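Hypothetical protein SO0799 (Shewanella oneidensis, PDB 1YUD) is of unknown function but adopts the cupin fold of the DUF985 family and forms a two-chain assembly. Local coordinates at residues A[46-52]-A[131-137]. Residues are numbered along the deposited sequence; the frame is centred on the assembly and turned at random.
Sequences RQLWSSI and CMVSPGF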
ATOM      1  N   ARG A  46      16.111  -3.822 -13.747  1.00 81.57           N
ATOM      2  CA  ARG A  46      14.851  -3.819 -13.001  1.00 80.81           C
ATOM      3  C   ARG A  46      13.928  -2.629 -13.341  1.00 78.44           C
ATOM      4  O   ARG A  46      14.220  -1.840 -14.242  1.00 78.54           O
ATOM      5  CB  ARG A  46      15.170  -3.804 -11.501  1.00 82.85           C
ATOM      6  CG  ARG A  46      16.344  -4.700 -11.092  1.00 85.16           C
ATOM      7  CD  ARG A  46      16.929  -4.247  -9.753  1.00 87.79           C
ATOM      8  NE  ARG A  46      18.066  -5.053  -9.307  1.00 89.84           N
ATOM      9  CZ  ARG A  46      18.677  -4.903  -8.132  1.00 91.00           C
ATOM     10  NH1 ARG A  46      18.265  -3.974  -7.275  1.00 91.21           N
ATOM     11  NH2 ARG A  46      19.695  -5.692  -7.803  1.00 91.61           N
ATOM     12  N   GLN A  47      12.816  -2.516 -12.613  1.00 75.08           N
ATOM     13  CA  GLN A  47      11.843  -1.435 -12.806  1.00 71.57           C
ATOM     14  C   GLN A  47      11.782  -0.492 -11.607  1.00 68.44           C
ATOM     15  O   GLN A  47      12.296  -0.793 -10.533  1.00 68.51           O
ATOM     16  CB  GLN A  47      10.443  -2.003 -13.044  1.00 72.99           C
ATOM     17  CG  GLN A  47      10.218  -2.583 -14.414  1.00 75.49           C
ATOM     18  CD  GLN A  47      10.432  -1.558 -15.510  1.00 77.81           C
ATOM     19  OE1 GLN A  47      11.562  -1.142 -15.780  1.00 79.38           O
ATOM     20  NE2 GLN A  47       9.345  -1.136 -16.143  1.00 78.07           N
ATOM     21  N   LEU A  48      11.125   0.644 -11.789  1.00 64.79           N
ATOM     22  CA  LEU A  48      11.003   1.633 -10.725  1.00 60.78           C
ATOM     23  C   LEU A  48      10.305   1.041  -9.491  1.00 58.93           C
ATOM     24  O   LEU A  48      10.711   1.308  -8.360  1.00 58.69           O
ATOM     25  CB  LEU A  48      10.234   2.851 -11.251  1.00 60.53           C
ATOM     26  CG  LEU A  48      10.547   4.245 -10.697  1.00 60.03           C
ATOM     27  CD1 LEU A  48      12.033   4.542 -10.847  1.00 60.29           C
ATOM     28  CD2 LEU A  48       9.728   5.291 -11.455  1.00 58.13           C
ATOM     29  N   TRP A  49       9.251   0.253  -9.707  1.00 56.16           N
ATOM     30  CA  TRP A  49       8.529  -0.380  -8.602  1.00 51.95           C
ATOM     31  C   TRP A  49       7.578  -1.509  -9.025  1.00 49.98           C
ATOM     32  O   TRP A  49       7.400  -1.791 -10.210  1.00 48.38           O
ATOM     33  CB  TRP A  49       7.760   0.661  -7.782  1.00 50.80           C
ATOM     34  CG  TRP A  49       6.677   1.414  -8.511  1.00 52.04           C
ATOM     35  CD1 TRP A  49       6.765   2.668  -9.032  1.00 51.36           C
ATOM     36  CD2 TRP A  49       5.341   0.966  -8.772  1.00 51.77           C
ATOM     37  NE1 TRP A  49       5.571   3.037  -9.598  1.00 50.71           N
ATOM     38  CE2 TRP A  49       4.675   2.010  -9.455  1.00 51.50           C
ATOM     39  CE3 TRP A  49       4.636  -0.218  -8.496  1.00 51.31           C
ATOM     40  CZ2 TRP A  49       3.344   1.914  -9.870  1.00 52.16           C
ATOM     41  CZ3 TRP A  49       3.309  -0.317  -8.906  1.00 52.42           C
ATOM     42  CH2 TRP A  49       2.678   0.748  -9.588  1.00 52.69           C
ATOM     43  N   SER A  50       6.978  -2.154  -8.029  1.00 47.74           N
ATOM     44  CA  SER A  50       6.047  -3.257  -8.247  1.00 44.73           C
ATOM     45  C   SER A  50       5.191  -3.521  -7.001  1.00 43.81           C
ATOM     46  O   SER A  50       5.658  -3.380  -5.877  1.00 46.12           O
ATOM     47  CB  SER A  50       6.826  -4.527  -8.602  1.00 42.99           C
ATOM     48  OG  SER A  50       7.765  -4.868  -7.601  1.00 36.50           O
ATOM     49  N   SER A  51       3.935  -3.891  -7.201  1.00 41.77           N
ATOM     50  CA  SER A  51       3.051  -4.200  -6.083  1.00 39.94           C
ATOM     51  C   SER A  51       2.352  -5.526  -6.359  1.00 40.19           C
ATOM     52  O   SER A  51       2.052  -5.853  -7.502  1.00 40.15           O
ATOM     53  CB  SER A  51       1.995  -3.110  -5.903  1.00 40.90           C
ATOM     54  OG  SER A  51       0.980  -3.531  -5.002  1.00 38.11           O
ATOM     55  N   ILE A  52       2.103  -6.291  -5.308  1.00 39.09           N
ATOM     56  CA  ILE A  52       1.437  -7.569  -5.438  1.00 37.96           C
ATOM     57  C   ILE A  52       0.487  -7.683  -4.274  1.00 39.80           C
ATOM     58  O   ILE A  52       0.639  -6.995  -3.263  1.00 42.54           O
ATOM     59  CB  ILE A  52       2.406  -8.746  -5.309  1.00 36.03           C
ATOM     60  CG1 ILE A  52       2.897  -8.829  -3.866  1.00 37.60           C
ATOM     61  CG2 ILE A  52       3.569  -8.584  -6.261  1.00 35.30           C
ATOM     62  CD1 ILE A  52       3.773 -10.020  -3.572  1.00 38.06           C
ATOM     63  N   CYS A 131       2.051  -5.434  -0.809  1.00 41.71           N
ATOM     64  CA  CYS A 131       3.497  -5.383  -0.726  1.00 43.02           C
ATOM     65  C   CYS A 131       4.093  -4.685  -1.938  1.00 44.24           C
ATOM     66  O   CYS A 131       3.910  -5.098  -3.083  1.00 43.45           O
ATOM     67  CB  CYS A 131       4.081  -6.793  -0.573  1.00 43.37           C
ATOM     68  SG  CYS A 131       3.828  -7.524   1.079  1.00 45.99           S
HETATM   69  N   MSE A 132       4.820  -3.614  -1.650  1.00 46.93           N
HETATM   70  CA  MSE A 132       5.464  -2.780  -2.655  1.00 48.57           C
HETATM   71  C   MSE A 132       6.975  -2.760  -2.429  1.00 49.61           C
HETATM   72  O   MSE A 132       7.443  -2.205  -1.439  1.00 49.28           O
HETATM   73  CB  MSE A 132       4.874  -1.362  -2.550  1.00 50.36           C
HETATM   74  CG  MSE A 132       5.313  -0.335  -3.596  1.00 52.61           C
HETATM   75 SE   MSE A 132       7.096   0.403  -3.342  1.00 58.41          SE
HETATM   76  CE  MSE A 132       7.873  -0.223  -4.983  1.00 54.71           C
ATOM     77  N   VAL A 133       7.728  -3.395  -3.329  1.00 52.06           N
ATOM     78  CA  VAL A 133       9.195  -3.424  -3.256  1.00 55.43           C
ATOM     79  C   VAL A 133       9.644  -2.438  -4.320  1.00 58.76           C
ATOM     80  O   VAL A 133       9.224  -2.550  -5.463  1.00 59.07           O
ATOM     81  CB  VAL A 133       9.758  -4.815  -3.582  1.00 53.77           C
ATOM     82  CG1 VAL A 133       9.066  -5.386  -4.774  1.00 54.55           C
ATOM     83  CG2 VAL A 133      11.231  -4.714  -3.856  1.00 53.36           C
ATOM     84  N   SER A 134      10.497  -1.483  -3.955  1.00 63.68           N
ATOM     85  CA  SER A 134      10.894  -0.428  -4.881  1.00 66.44           C
ATOM     86  C   SER A 134      11.574  -0.792  -6.176  1.00 68.92           C
ATOM     87  O   SER A 134      10.925  -0.816  -7.223  1.00 71.56           O
ATOM     88  CB  SER A 134      11.714   0.642  -4.174  1.00 67.00           C
ATOM     89  OG  SER A 134      11.552   1.869  -4.862  1.00 65.99           O
ATOM     90  N   PRO A 135      12.891  -1.034  -6.159  1.00 69.47           N
ATOM     91  CA  PRO A 135      13.375  -1.374  -7.502  1.00 69.44           C
ATOM     92  C   PRO A 135      12.774  -2.714  -7.947  1.00 70.39           C
ATOM     93  O   PRO A 135      13.184  -3.768  -7.468  1.00 71.26           O
ATOM     94  CB  PRO A 135      14.885  -1.422  -7.316  1.00 68.97           C
ATOM     95  CG  PRO A 135      15.110  -0.389  -6.230  1.00 69.43           C
ATOM     96  CD  PRO A 135      14.006  -0.715  -5.251  1.00 68.57           C
ATOM     97  N   GLY A 136      11.788  -2.655  -8.843  1.00 70.99           N
ATOM     98  CA  GLY A 136      11.123  -3.849  -9.349  1.00 72.49           C
ATOM     99  C   GLY A 136      11.610  -5.195  -8.840  1.00 73.35           C
ATOM    100  O   GLY A 136      12.773  -5.558  -9.031  1.00 74.25           O
ATOM    101  N   PHE A 137      10.718  -5.950  -8.207  1.00 72.75           N
ATOM    102  CA  PHE A 137      11.075  -7.255  -7.677  1.00 73.12           C
ATOM    103  C   PHE A 137      11.411  -8.325  -8.708  1.00 73.21           C
ATOM    104  O   PHE A 137      10.515  -8.991  -9.211  1.00 74.13           O
ATOM    105  CB  PHE A 137       9.952  -7.794  -6.799  1.00 73.25           C
ATOM    106  CG  PHE A 137      10.202  -9.187  -6.291  1.00 74.08           C
ATOM    107  CD1 PHE A 137      11.265  -9.445  -5.441  1.00 74.54           C
ATOM    108  CD2 PHE A 137       9.366 -10.239  -6.653  1.00 75.65           C
ATOM    109  CE1 PHE A 137      11.492 -10.726  -4.954  1.00 75.47           C
ATOM    110  CE2 PHE A 137       9.585 -11.526  -6.170  1.00 75.74           C
ATOM    111  CZ  PHE A 137      10.651 -11.767  -5.318  1.00 76.38           C
TER
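Strand 50-57 and strand 126-133 are antiparallel neighbours in the larger beta sheet of this cupin fold, and the contact joins the start of the first to the end of the second, where both strands give way to loop. The axes of segments 50-52 and 131-133 approach to 4.9 Å. Ile52 and Cys131 form a regular hydrogen-bonded pair: Ile52 N reaches Cys131 O at 3.1 Å, and Cys131 N returns a nearly straight bond to Ile52 O at 3.2 Å, with an N-H...O angle of 169°. On the same face, CG1 of Ile52 lies 4.0 Å from CB of Cys131, a fit of two modest apolar groups. Ser51 and Met132, a non-hydrogen-bonded pair, point to the other face, which meets the second subunit. There Ser51 OG is hydrogen-bonded to the hydroxyl of Ser35 in its own chain and to the side-chain oxygen of Gln108 of the second subunit, while selenomethionine Met132, long and flexible, packs on its counterpart Met132 of that subunit.

At Ser50 and Val133 the pairing slackens, and a side chain takes over. With chi1 at 57°, Ser50 places OG between its own N and carbonyl carbon, where it accepts the backbone N-H of Phe137 at 3.2 Å from N to OG, almost straight at 174°. A small hydroxyl suits this buried place, tying down the loop that turns back over the strand. Replacing Ser50 by an alanine is likely to leave the Phe137 N-H without its acceptor and free the loop to shift. Gly136, with no side chain to collide with Gln47 N, gives Gln47 O a weak, bent bond, while the extended Arg46 passes Pro135 to a salt bridge with Asp141. The contact thus relies chiefly on backbone polarity, with one serine hydroxyl fastening the loop where regular strand pairing gives out.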